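Local coordinates for uncharacterized protein (Klebsiella pneumoniae, PDB 2A2L) that is of unknown function but belongs to the HbpS-like family of haem-degrading proteins and is found in an assembly of eight copies, at residues A[19-24]-A[136-141]; A[8-12]-A[115-119]; A[75-81]-A[103-109]; A[27-33]-A[129-133]; A[36-40]-A[63-68]. All blocks are in the same frame, centred on the assembly; numbering follows the deposited sequence.

Contact 1 of 5, residues A[19-24]-A[136-141]; sequences QMAAAV and CALDCF
M20 of helix 14-30 plugs into helix 127-143 as a knob into a hole formed by A137, L138, C140 and F141. Its CB starts 3.9 Å from A137 CB. CG, set beside the backbone N (chi1 -39°), passes 3.6 Å from A137 O and faces C140 SG, whereas SD stays at the margin of that carbonyl. A bend at the sulfur (chi3 93°) then turns the methyl back into the hole. There CE lies 3.4 Å from F141 CB and 4.1 Å from L138 CD2; it also comes so near A137 O that this spacing is doubtful. A long, flexible methionine suits a hole lined by four different residues.

One turn on, the small side chains of A23 and A137 let the helices close in. A23 CB rests 3.8 Å from C140 CB, and V24 CG2 packs beside A137 CB at 3.7 Å. C140 SG, anti to its own backbone N, reaches back to Q19 O. The two helix axes approach to 8.5 Å and run at 132° to each other, nearer antiparallel than parallel. F37 of the central sheet touches M20, A21, V24 and A137, while K5 of the second subunit makes a cation-pi contact with the F141 ring. Between these helices the joining chemistry is therefore apolar: methyls, thiols and a thioether hold the pair by fit of shape rather than by directed bonds.

Contact 2 of 5, residues A[8-12]-A[115-119]; sequences QVQTI and QVIGA
Q115 OE1 accepts from the backbone N of Q10 at 2.8 Å, a fairly straight bond (163° at the hydrogen) whose donor is tilted 21° from the amide carbonyl plane. The same oxygen lies 3.3 Å from V9 CA, beside V9 CB and CG1, and the valine side chain crosses the glutamine at about a right angle. Q115 can reach so far because its chain is extended beyond CG; here a side-chain amide does the work that a main-chain carbonyl does two residues on, where I12 N donates to I117 O at 2.8 Å. Strand 8-12 runs roughly parallel, 23° apart, to the start of strand 116-123 of the antiparallel sheet, and its antiparallel ladder with a strand of the second subunit carries the sheet across the interface; Q10 OE1 bonds S6 OG of that chain. I117 leans over the join. Its CG2 meets Q10 CB at 3.6 Å, while CG1 lies between backbone N and carbonyl carbon, carrying CD1 across I12 to within 3.7 Å of I12 CB. G118, lacking a side chain, leaves room for I12 CG2, 4.1 Å from its CA. T11 points away from this join, and its OG1 is taken by R42 N.

Contact 3 of 5, residues A[75-81]-A[103-109]; sequences QGTHEIT and IFGGGLP
T77 and its neighbours bind a loop, 75-81, to the glycine-rich run that leads into 107-111, an outer strand of the chain's antiparallel sheet. Direct hydrogen bonds centre on T77. Its N donates to G107 O at 3.1 Å, and its hydroxyl, placed between backbone N and carbonyl carbon (chi1 60°), donates to F104 O at 2.6 Å from above that carbonyl's plane. OG1 also receives a weak bond from G107 N. Threonine suits the place because one small hydroxyl serves two backbone groups. Glycine suits G106, whose phi of 136° would jam a CB against the preceding carbonyl; at G105 and G107 a CB would be tight against H78 CB and T77 CG2.

Water supplies the second kind of link. One molecule accepts from H78 N and G106 N, donates to G107 O and bonds H78 ND1 at 2.7 Å; another donates to T81 OG1 and accepts from G105 N.

Van der Waals contacts close the ends. P109 CD lies against the Q75 carbonyl, 3.3 Å from Q75 O, and the apolar I80 CG1 faces I103 CG2 at 4.3 Å. I103 packs on G92 and F104 on S89 of the third subunit. The H78 ring presents an edge to L108, with H78 CE1 3.8 Å from L108 CD2.

Contact 4 of 5, residues A[27-33]-A[129-133]; sequences KATEINV and QDQLL
L133 spreads its two methyls against the end of helix 14-30, which closes in a Schellman motif at N32. CD2 presses on K27 CG at 3.5 Å, tighter than usual for two carbons, and CD1 meets A28 CB at 3.9 Å. I31 reaches toward L133 tip to tip, CD1 to CD2 at 4.0 Å, and slides past Q129 in the opposite direction. V33 crosses Q129 obliquely, its CG2 3.9 Å from OE1. A branched leucine suits this joint because one methyl reaches K27 and I31 while the other reaches A28 and V33. Nearer the surface, the stem of K27 adds to the packing: CE lies 4.0 Å from L132 CD2, the two side chains at about a right angle.

Around this shell, backbone geometry sets the positions. V33 N bonds A28 O at 2.9 Å and N32 N bonds T29 O weakly. N32 takes a positive phi (61°), which ends the helix and lets V33 turn toward Q129 and L133. Near the start of the second helix, T126 OG1 accepts from Q129 N and G125 N donates to D130 OD1; D130 also forms a salt bridge with K66. K27 CG is anti to the backbone N (chi1 -175°) and the chain bends at chi2 (74°). Its apolar stem thus crosses the two leucines, while NZ forms a salt bridge with E30, NZ to OE1 2.9 Å, on the anti side and out of the carboxylate plane.

Contact 5 of 5, residues A[36-40]-A[63-68]; sequences VFSVV and SLNKAW
S38 and S63 bring strand 36-41 and helix 59-72 together at their tightest point. Their hydroxyls, OG to OG, are modelled 2.5 Å apart, a hydrogen bond so short that its exact length is doubtful, and either serine could be the donor. S63 OG, a buried hydroxyl oxygen, has two partners, S38 OG and G121 O of the adjoining strand. Beside it V36 CB lies 3.8 Å from S63 CB. Serine fits here because it is small as well as polar: the axes of strand and helix approach to 7.1 Å, at 34° to each other.

Toward the other end the grip is purely apolar. V40 straddles A67, with V40 CG2 3.9 Å from A67 CB, and V40 CG1 meets L64 CD1 at 3.9 Å, the two side chains crossing at about a right angle. L64 is partly open to solvent. W68 instead leaves the contact to be buried against R100, a cation-pi partner, and S58 of the fourth subunit. F37 points to the other face of the sheet, onto M20, A21 and V24. The chemistry thus pairs one buried polar link with small and branched side chains that let the helix lie close on the sheet.

The central antiparallel sheet ties the five contacts together. Contacts 1 and 4, centres 11 Å apart, are successive stations along the same pair of helices, 14-30 and 127-143, on one face; contact 5 sets helix 59-72 on the other. F37 in 36-40 touches contact 1 directly, while K66 of contact 5 reaches D130 of contact 4 and G105 of contact 3. Contact 2 lies about 26 Å from contact 4, centre to centre, on the opposite side of the chain's centre, where it faces the second subunit. Along the chain, contact 5 closes before contact 3 opens, and both, with contact 4, are nested inside the loop closed by contact 1, so helices far apart in sequence pair on one face.

Contact 1 of 5, residues A[19-24]-A[136-141]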
# COMPACT_ATOMS: atom_id res chain seq x y z
N GLN A 19 -2.48 31.34 -12.14
CA GLN A 19 -3.33 32.50 -11.98
C GLN A 19 -4.49 32.24 -11.03
O GLN A 19 -4.74 33.06 -10.15
CB GLN A 19 -3.83 32.98 -13.34
CG GLN A 19 -2.73 33.41 -14.30
CD GLN A 19 -1.77 34.48 -13.74
OE1 GLN A 19 -2.17 35.62 -13.47
NE2 GLN A 19 -0.51 34.11 -13.56
N MET A 20 -5.18 31.11 -11.20
CA MET A 20 -6.23 30.69 -10.24
C MET A 20 -5.74 30.40 -8.82
O MET A 20 -6.51 30.47 -7.87
CB MET A 20 -7.00 29.47 -10.73
CG MET A 20 -7.30 29.43 -12.22
SD MET A 20 -7.61 27.72 -12.73
CE MET A 20 -9.32 27.73 -12.54
N ALA A 21 -4.46 30.08 -8.69
CA ALA A 21 -3.86 29.99 -7.37
C ALA A 21 -3.89 31.34 -6.65
O ALA A 21 -4.08 31.39 -5.43
CB ALA A 21 -2.43 29.45 -7.46
N ALA A 22 -3.72 32.43 -7.40
CA ALA A 22 -3.57 33.73 -6.78
C ALA A 22 -4.93 34.28 -6.41
O ALA A 22 -5.08 34.96 -5.39
CB ALA A 22 -2.83 34.70 -7.69
N ALA A 23 -5.92 33.97 -7.24
CA ALA A 23 -7.30 34.35 -7.00
C ALA A 23 -7.73 33.74 -5.67
O ALA A 23 -8.08 34.46 -4.73
CB ALA A 23 -8.19 33.84 -8.13
N VAL A 24 -7.68 32.41 -5.62
CA VAL A 24 -7.98 31.62 -4.43
C VAL A 24 -7.25 32.13 -3.19
O VAL A 24 -7.86 32.30 -2.13
CB VAL A 24 -7.66 30.11 -4.70
CG1 VAL A 24 -7.59 29.29 -3.41
CG2 VAL A 24 -8.68 29.53 -5.64
N CYS A 136 -14.58 30.32 -7.33
CA CYS A 136 -13.71 31.47 -7.40
C CYS A 136 -12.53 31.27 -8.35
O CYS A 136 -12.23 32.16 -9.12
CB CYS A 136 -13.23 31.74 -5.97
SG CYS A 136 -11.82 32.85 -5.74
N ALA A 137 -11.89 30.11 -8.29
CA ALA A 137 -10.85 29.73 -9.26
C ALA A 137 -11.39 29.64 -10.70
O ALA A 137 -10.78 30.16 -11.62
CB ALA A 137 -10.20 28.41 -8.86
N LEU A 138 -12.54 28.98 -10.87
CA LEU A 138 -13.19 28.86 -12.17
C LEU A 138 -13.54 30.23 -12.76
O LEU A 138 -13.27 30.51 -13.92
CB LEU A 138 -14.44 27.97 -12.06
CG LEU A 138 -14.28 26.54 -11.49
CD1 LEU A 138 -15.40 25.68 -11.96
CD2 LEU A 138 -12.97 25.89 -11.91
N ASP A 139 -14.11 31.09 -11.93
CA ASP A 139 -14.44 32.46 -12.31
C ASP A 139 -13.22 33.28 -12.75
O ASP A 139 -13.35 34.18 -13.60
CB ASP A 139 -15.14 33.17 -11.15
CG ASP A 139 -16.62 32.92 -11.13
OD1 ASP A 139 -17.16 32.46 -12.16
OD2 ASP A 139 -17.25 33.20 -10.08
N CYS A 140 -12.06 33.00 -12.14
CA CYS A 140 -10.80 33.58 -12.58
C CYS A 140 -10.44 33.02 -13.96
O CYS A 140 -10.11 33.77 -14.88
CB CYS A 140 -9.69 33.32 -11.55
SG CYS A 140 -7.93 33.53 -12.08
N PHE A 141 -10.55 31.69 -14.09
CA PHE A 141 -10.15 31.02 -15.32
C PHE A 141 -10.85 31.65 -16.51
O PHE A 141 -10.20 32.10 -17.45
CB PHE A 141 -10.44 29.51 -15.27
CG PHE A 141 -10.31 28.82 -16.61
CD1 PHE A 141 -9.06 28.56 -17.15
CD2 PHE A 141 -11.44 28.44 -17.32
CE1 PHE A 141 -8.94 27.93 -18.38
CE2 PHE A 141 -11.32 27.82 -18.56
CZ PHE A 141 -10.07 27.56 -19.08

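Contact 2 of 5, residues A[8-12]-A[115-119]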
# COMPACT_ATOMS: atom_id res chain seq x y z
N GLN A 8 -8.84 14.94 -30.71
CA GLN A 8 -8.27 16.20 -30.25
C GLN A 8 -8.95 16.66 -28.97
O GLN A 8 -10.18 16.74 -28.92
CB GLN A 8 -8.43 17.28 -31.31
CG GLN A 8 -7.31 17.33 -32.30
CD GLN A 8 -7.79 17.54 -33.72
OE1 GLN A 8 -8.96 17.90 -33.95
NE2 GLN A 8 -6.90 17.33 -34.69
N VAL A 9 -8.16 16.96 -27.94
CA VAL A 9 -8.68 17.42 -26.65
C VAL A 9 -7.86 18.57 -26.08
O VAL A 9 -6.65 18.68 -26.33
CB VAL A 9 -8.75 16.30 -25.58
CG1 VAL A 9 -9.92 15.39 -25.84
CG2 VAL A 9 -7.44 15.51 -25.51
N GLN A 10 -8.55 19.40 -25.32
CA GLN A 10 -7.95 20.51 -24.62
C GLN A 10 -7.58 20.17 -23.17
O GLN A 10 -8.35 19.56 -22.44
CB GLN A 10 -8.90 21.69 -24.66
CG GLN A 10 -8.19 23.02 -24.75
CD GLN A 10 -7.96 23.48 -26.17
OE1 GLN A 10 -7.17 24.41 -26.41
NE2 GLN A 10 -8.63 22.84 -27.13
N THR A 11 -6.36 20.55 -22.78
CA THR A 11 -5.88 20.43 -21.42
C THR A 11 -5.63 21.84 -20.82
O THR A 11 -5.22 22.76 -21.53
CB THR A 11 -4.61 19.51 -21.35
OG1 THR A 11 -4.33 19.13 -19.99
CG2 THR A 11 -3.38 20.16 -21.99
N ILE A 12 -5.92 22.01 -19.54
CA ILE A 12 -5.53 23.25 -18.85
C ILE A 12 -4.00 23.29 -18.65
O ILE A 12 -3.32 22.25 -18.69
CB ILE A 12 -6.35 23.48 -17.51
CG1 ILE A 12 -6.20 24.93 -17.00
CG2 ILE A 12 -5.99 22.47 -16.43
CD1 ILE A 12 -7.28 25.40 -16.01
N GLN A 115 -16.32 20.81 -22.63
CA GLN A 115 -15.26 19.83 -22.50
C GLN A 115 -14.56 20.05 -21.18
O GLN A 115 -14.38 21.20 -20.74
CB GLN A 115 -14.25 20.03 -23.62
CG GLN A 115 -13.40 18.82 -23.96
CD GLN A 115 -12.19 19.21 -24.77
OE1 GLN A 115 -11.20 18.49 -24.82
NE2 GLN A 115 -12.26 20.37 -25.41
N VAL A 116 -14.15 18.96 -20.55
CA VAL A 116 -13.49 19.01 -19.25
C VAL A 116 -11.97 18.98 -19.45
O VAL A 116 -11.40 17.98 -19.88
CB VAL A 116 -13.99 17.85 -18.34
CG1 VAL A 116 -13.04 17.57 -17.17
CG2 VAL A 116 -15.38 18.15 -17.85
N ILE A 117 -11.32 20.09 -19.16
CA ILE A 117 -9.93 20.25 -19.55
C ILE A 117 -8.97 19.97 -18.39
O ILE A 117 -7.74 20.12 -18.51
CB ILE A 117 -9.66 21.64 -20.18
CG1 ILE A 117 -9.91 22.76 -19.17
CG2 ILE A 117 -10.53 21.85 -21.42
CD1 ILE A 117 -9.33 24.08 -19.60
N GLY A 118 -9.54 19.54 -17.27
CA GLY A 118 -8.83 19.51 -16.00
C GLY A 118 -9.81 19.68 -14.87
O GLY A 118 -11.02 19.61 -15.08
N ALA A 119 -9.28 19.89 -13.66
CA ALA A 119 -10.10 20.22 -12.50
C ALA A 119 -9.32 20.90 -11.40
O ALA A 119 -8.09 20.88 -11.39
CB ALA A 119 -10.74 18.98 -11.96

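Contact 3 of 5, residues A[75-81]-A[103-109]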
# COMPACT_ATOMS: atom_id res chain seq x y z
N GLN A 75 -17.57 16.11 -12.69
CA GLN A 75 -18.58 16.85 -11.95
C GLN A 75 -17.99 17.32 -10.61
O GLN A 75 -16.89 16.91 -10.24
CB GLN A 75 -19.79 15.96 -11.70
CG GLN A 75 -19.46 14.77 -10.81
CD GLN A 75 -20.67 13.92 -10.52
OE1 GLN A 75 -21.29 14.03 -9.47
NE2 GLN A 75 -21.02 13.06 -11.48
N GLY A 76 -18.69 18.17 -9.88
CA GLY A 76 -18.21 18.59 -8.57
C GLY A 76 -18.23 17.44 -7.59
O GLY A 76 -19.14 16.61 -7.63
N THR A 77 -17.24 17.37 -6.70
CA THR A 77 -17.30 16.43 -5.58
C THR A 77 -18.55 16.59 -4.68
O THR A 77 -18.93 15.67 -3.94
CB THR A 77 -15.98 16.40 -4.75
OG1 THR A 77 -15.69 17.69 -4.20
CG2 THR A 77 -14.81 15.91 -5.62
N HIS A 78 -19.22 17.75 -4.79
CA HIS A 78 -20.44 17.99 -4.02
C HIS A 78 -21.63 17.28 -4.63
O HIS A 78 -22.64 17.08 -3.97
CB HIS A 78 -20.73 19.50 -3.85
CG HIS A 78 -21.05 20.22 -5.12
ND1 HIS A 78 -20.10 20.51 -6.07
CD2 HIS A 78 -22.22 20.73 -5.59
CE1 HIS A 78 -20.66 21.17 -7.07
NE2 HIS A 78 -21.95 21.31 -6.80
N GLU A 79 -21.50 16.87 -5.89
CA GLU A 79 -22.61 16.30 -6.61
C GLU A 79 -22.74 14.79 -6.41
O GLU A 79 -23.72 14.19 -6.83
CB GLU A 79 -22.50 16.60 -8.09
CG GLU A 79 -22.70 18.04 -8.48
CD GLU A 79 -22.57 18.22 -9.96
OE1 GLU A 79 -21.65 18.95 -10.40
OE2 GLU A 79 -23.36 17.59 -10.70
N ILE A 80 -21.75 14.18 -5.75
CA ILE A 80 -21.76 12.74 -5.52
C ILE A 80 -22.10 12.36 -4.08
O ILE A 80 -22.36 11.19 -3.79
CB ILE A 80 -20.43 12.07 -5.93
CG1 ILE A 80 -19.24 12.73 -5.26
CG2 ILE A 80 -20.30 11.95 -7.48
CD1 ILE A 80 -17.89 12.43 -5.97
N THR A 81 -22.09 13.35 -3.19
CA THR A 81 -22.43 13.15 -1.79
C THR A 81 -23.72 12.35 -1.55
O THR A 81 -23.72 11.40 -0.77
CB THR A 81 -22.55 14.52 -1.08
OG1 THR A 81 -21.56 15.42 -1.61
CG2 THR A 81 -22.40 14.37 0.43
N ILE A 103 -15.85 12.98 -1.62
CA ILE A 103 -17.31 12.90 -1.66
C ILE A 103 -17.95 14.05 -0.90
O ILE A 103 -19.14 14.01 -0.59
CB ILE A 103 -17.85 11.53 -1.11
CG1 ILE A 103 -17.29 11.25 0.29
CG2 ILE A 103 -17.54 10.41 -2.09
CD1 ILE A 103 -18.03 10.19 1.05
N PHE A 104 -17.16 15.06 -0.58
CA PHE A 104 -17.71 16.32 -0.12
C PHE A 104 -17.17 17.45 -0.98
O PHE A 104 -16.12 17.30 -1.63
CB PHE A 104 -17.46 16.56 1.38
CG PHE A 104 -16.10 16.11 1.85
CD1 PHE A 104 -15.01 16.98 1.83
CD2 PHE A 104 -15.91 14.82 2.31
CE1 PHE A 104 -13.75 16.55 2.25
CE2 PHE A 104 -14.65 14.38 2.73
CZ PHE A 104 -13.57 15.26 2.70
N GLY A 105 -17.91 18.56 -1.01
CA GLY A 105 -17.62 19.67 -1.89
C GLY A 105 -16.21 20.19 -1.76
O GLY A 105 -15.56 20.02 -0.72
N GLY A 106 -15.72 20.83 -2.82
CA GLY A 106 -14.42 21.46 -2.78
C GLY A 106 -13.61 21.20 -4.03
O GLY A 106 -12.50 21.71 -4.17
N GLY A 107 -14.16 20.38 -4.93
CA GLY A 107 -13.48 19.97 -6.14
C GLY A 107 -14.39 20.29 -7.29
O GLY A 107 -15.55 19.93 -7.26
N LEU A 108 -13.88 21.01 -8.29
CA LEU A 108 -14.69 21.33 -9.48
C LEU A 108 -13.94 20.98 -10.76
O LEU A 108 -12.74 21.19 -10.84
CB LEU A 108 -15.10 22.82 -9.47
CG LEU A 108 -16.18 23.20 -8.45
CD1 LEU A 108 -16.37 24.68 -8.37
CD2 LEU A 108 -17.52 22.51 -8.75
N PRO A 109 -14.64 20.41 -11.75
CA PRO A 109 -14.07 20.33 -13.10
C PRO A 109 -14.01 21.69 -13.79
O PRO A 109 -14.83 22.57 -13.52
CB PRO A 109 -15.05 19.40 -13.82
CG PRO A 109 -16.33 19.65 -13.12
CD PRO A 109 -15.96 19.78 -11.69
O HOH W 1 -17.51 20.31 -5.22
O HOH W 2 -20.69 17.64 0.38

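Contact 4 of 5, residues A[27-33]-A[129-133]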
# COMPACT_ATOMS: atom_id res chain seq x y z
N LYS A 27 -8.84 35.47 -2.19
CA LYS A 27 -10.18 35.30 -1.65
C LYS A 27 -10.17 34.61 -0.29
O LYS A 27 -10.92 34.99 0.61
CB LYS A 27 -11.05 34.51 -2.62
CG LYS A 27 -12.52 34.38 -2.19
CD LYS A 27 -13.28 35.67 -2.38
CE LYS A 27 -14.55 35.65 -1.55
NZ LYS A 27 -15.02 37.05 -1.29
N ALA A 28 -9.34 33.58 -0.15
CA ALA A 28 -9.26 32.83 1.08
C ALA A 28 -8.83 33.78 2.19
O ALA A 28 -9.31 33.71 3.31
CB ALA A 28 -8.30 31.69 0.95
N THR A 29 -7.93 34.71 1.84
CA THR A 29 -7.38 35.64 2.82
C THR A 29 -8.39 36.58 3.47
O THR A 29 -8.37 36.78 4.69
CB THR A 29 -6.15 36.34 2.27
OG1 THR A 29 -4.99 35.71 2.84
CG2 THR A 29 -6.15 37.87 2.59
N GLU A 30 -9.32 37.09 2.66
CA GLU A 30 -10.35 38.03 3.13
C GLU A 30 -11.59 37.38 3.77
O GLU A 30 -12.35 38.04 4.50
CB GLU A 30 -10.77 38.95 1.98
CG GLU A 30 -11.03 38.23 0.67
CD GLU A 30 -11.74 39.11 -0.36
OE1 GLU A 30 -12.98 38.96 -0.52
OE2 GLU A 30 -11.04 39.93 -1.00
N ILE A 31 -11.82 36.09 3.49
CA ILE A 31 -12.74 35.31 4.31
C ILE A 31 -12.03 34.55 5.44
O ILE A 31 -12.60 33.63 6.05
CB ILE A 31 -13.67 34.38 3.49
CG1 ILE A 31 -12.86 33.52 2.51
CG2 ILE A 31 -14.74 35.17 2.80
CD1 ILE A 31 -13.44 32.12 2.29
N ASN A 32 -10.78 34.96 5.68
CA ASN A 32 -10.00 34.63 6.87
C ASN A 32 -9.76 33.15 7.04
O ASN A 32 -9.99 32.60 8.12
CB ASN A 32 -10.65 35.18 8.14
CG ASN A 32 -10.25 36.61 8.43
OD1 ASN A 32 -11.09 37.43 8.81
ND2 ASN A 32 -8.96 36.92 8.27
N VAL A 33 -9.32 32.51 5.96
CA VAL A 33 -9.10 31.07 5.97
C VAL A 33 -7.81 30.70 5.22
O VAL A 33 -7.44 31.34 4.25
CB VAL A 33 -10.40 30.28 5.52
CG1 VAL A 33 -10.61 30.32 4.01
CG2 VAL A 33 -10.37 28.82 6.03
N GLN A 129 -16.95 26.75 2.19
CA GLN A 129 -15.81 27.59 1.82
C GLN A 129 -14.95 27.02 0.69
O GLN A 129 -14.70 27.72 -0.30
CB GLN A 129 -14.94 27.88 3.03
CG GLN A 129 -15.53 28.94 3.95
CD GLN A 129 -14.83 29.01 5.26
OE1 GLN A 129 -14.14 28.06 5.66
NE2 GLN A 129 -14.97 30.13 5.95
N ASP A 130 -14.52 25.77 0.85
CA ASP A 130 -13.75 25.05 -0.17
C ASP A 130 -14.38 25.22 -1.55
O ASP A 130 -13.70 25.53 -2.53
CB ASP A 130 -13.67 23.56 0.17
CG ASP A 130 -12.98 23.30 1.50
OD1 ASP A 130 -12.25 24.20 1.98
OD2 ASP A 130 -13.18 22.20 2.06
N GLN A 131 -15.70 25.05 -1.60
CA GLN A 131 -16.44 25.04 -2.83
C GLN A 131 -16.58 26.46 -3.42
O GLN A 131 -16.62 26.63 -4.64
CB GLN A 131 -17.79 24.39 -2.59
CG GLN A 131 -18.42 23.84 -3.83
CD GLN A 131 -19.90 23.58 -3.65
OE1 GLN A 131 -20.35 23.10 -2.59
NE2 GLN A 131 -20.67 23.89 -4.70
N LEU A 132 -16.65 27.45 -2.53
CA LEU A 132 -16.77 28.87 -2.87
C LEU A 132 -15.45 29.36 -3.47
O LEU A 132 -15.43 30.26 -4.31
CB LEU A 132 -17.11 29.69 -1.60
CG LEU A 132 -17.10 31.24 -1.65
CD1 LEU A 132 -18.19 31.85 -0.75
CD2 LEU A 132 -15.76 31.85 -1.24
N LEU A 133 -14.35 28.77 -3.00
CA LEU A 133 -13.02 29.15 -3.42
C LEU A 133 -12.67 28.38 -4.68
O LEU A 133 -11.81 28.80 -5.45
CB LEU A 133 -12.00 28.84 -2.32
CG LEU A 133 -12.13 29.61 -1.02
CD1 LEU A 133 -11.12 29.13 -0.06
CD2 LEU A 133 -11.98 31.10 -1.24

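Contact 5 of 5, residues A[36-40]-A[63-68]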
# COMPACT_ATOMS: atom_id res chain seq x y z
N VAL A 36 -5.29 24.61 1.19
CA VAL A 36 -4.60 24.04 0.01
C VAL A 36 -5.39 24.19 -1.31
O VAL A 36 -6.60 23.99 -1.33
CB VAL A 36 -4.19 22.60 0.27
CG1 VAL A 36 -3.13 22.11 -0.75
CG2 VAL A 36 -3.67 22.47 1.69
N PHE A 37 -4.70 24.55 -2.39
CA PHE A 37 -5.29 24.60 -3.74
C PHE A 37 -4.55 23.65 -4.65
O PHE A 37 -3.31 23.60 -4.65
CB PHE A 37 -5.19 26.01 -4.34
CG PHE A 37 -5.83 26.15 -5.72
CD1 PHE A 37 -7.20 25.88 -5.91
CD2 PHE A 37 -5.07 26.60 -6.81
CE1 PHE A 37 -7.81 26.02 -7.18
CE2 PHE A 37 -5.66 26.76 -8.10
CZ PHE A 37 -7.04 26.48 -8.28
N SER A 38 -5.31 22.88 -5.42
CA SER A 38 -4.71 21.98 -6.40
C SER A 38 -5.38 22.14 -7.73
O SER A 38 -6.54 22.52 -7.78
CB SER A 38 -4.77 20.55 -5.93
OG SER A 38 -4.20 20.47 -4.64
N VAL A 39 -4.63 21.88 -8.81
CA VAL A 39 -5.14 21.81 -10.17
C VAL A 39 -4.51 20.63 -10.86
O VAL A 39 -3.30 20.46 -10.83
CB VAL A 39 -4.80 23.06 -11.06
CG1 VAL A 39 -5.48 22.93 -12.45
CG2 VAL A 39 -5.22 24.36 -10.41
N VAL A 40 -5.34 19.81 -11.49
CA VAL A 40 -4.85 18.72 -12.33
C VAL A 40 -5.11 19.05 -13.79
O VAL A 40 -6.09 19.74 -14.12
CB VAL A 40 -5.51 17.36 -11.94
CG1 VAL A 40 -5.04 16.94 -10.53
CG2 VAL A 40 -7.05 17.45 -12.00
N SER A 63 -7.03 17.93 -1.07
CA SER A 63 -7.18 18.95 -2.12
C SER A 63 -6.84 18.43 -3.51
O SER A 63 -7.60 18.65 -4.45
CB SER A 63 -6.35 20.19 -1.79
OG SER A 63 -6.00 20.87 -2.99
N LEU A 64 -5.70 17.74 -3.62
CA LEU A 64 -5.35 17.00 -4.86
C LEU A 64 -6.45 16.04 -5.30
O LEU A 64 -6.91 16.07 -6.43
CB LEU A 64 -4.01 16.27 -4.73
CG LEU A 64 -3.46 15.58 -5.98
CD1 LEU A 64 -3.17 16.61 -7.07
CD2 LEU A 64 -2.21 14.70 -5.70
N ASN A 65 -6.90 15.19 -4.40
CA ASN A 65 -7.88 14.19 -4.83
C ASN A 65 -9.26 14.71 -5.17
O ASN A 65 -9.96 14.10 -5.96
CB ASN A 65 -7.96 13.05 -3.83
CG ASN A 65 -6.66 12.36 -3.70
OD1 ASN A 65 -5.95 12.13 -4.70
ND2 ASN A 65 -6.30 12.03 -2.48
N LYS A 66 -9.62 15.84 -4.58
CA LYS A 66 -10.82 16.56 -5.00
C LYS A 66 -10.67 16.98 -6.44
O LYS A 66 -11.62 16.89 -7.17
CB LYS A 66 -11.09 17.78 -4.12
CG LYS A 66 -11.62 17.44 -2.73
CD LYS A 66 -11.68 18.67 -1.84
CE LYS A 66 -12.60 18.48 -0.64
NZ LYS A 66 -12.59 19.73 0.18
N ALA A 67 -9.48 17.41 -6.84
CA ALA A 67 -9.29 17.84 -8.23
C ALA A 67 -9.37 16.60 -9.13
O ALA A 67 -10.11 16.59 -10.12
CB ALA A 67 -7.94 18.57 -8.42
N TRP A 68 -8.62 15.57 -8.77
CA TRP A 68 -8.62 14.34 -9.52
C TRP A 68 -10.00 13.70 -9.59
O TRP A 68 -10.36 13.14 -10.62
CB TRP A 68 -7.57 13.36 -8.99
CG TRP A 68 -7.55 12.06 -9.72
CD1 TRP A 68 -6.77 11.72 -10.81
CD2 TRP A 68 -8.33 10.90 -9.42
NE1 TRP A 68 -7.04 10.44 -11.20
CE2 TRP A 68 -8.00 9.91 -10.37
CE3 TRP A 68 -9.33 10.62 -8.46
CZ2 TRP A 68 -8.60 8.65 -10.38
CZ3 TRP A 68 -9.93 9.37 -8.48
CH2 TRP A 68 -9.56 8.39 -9.44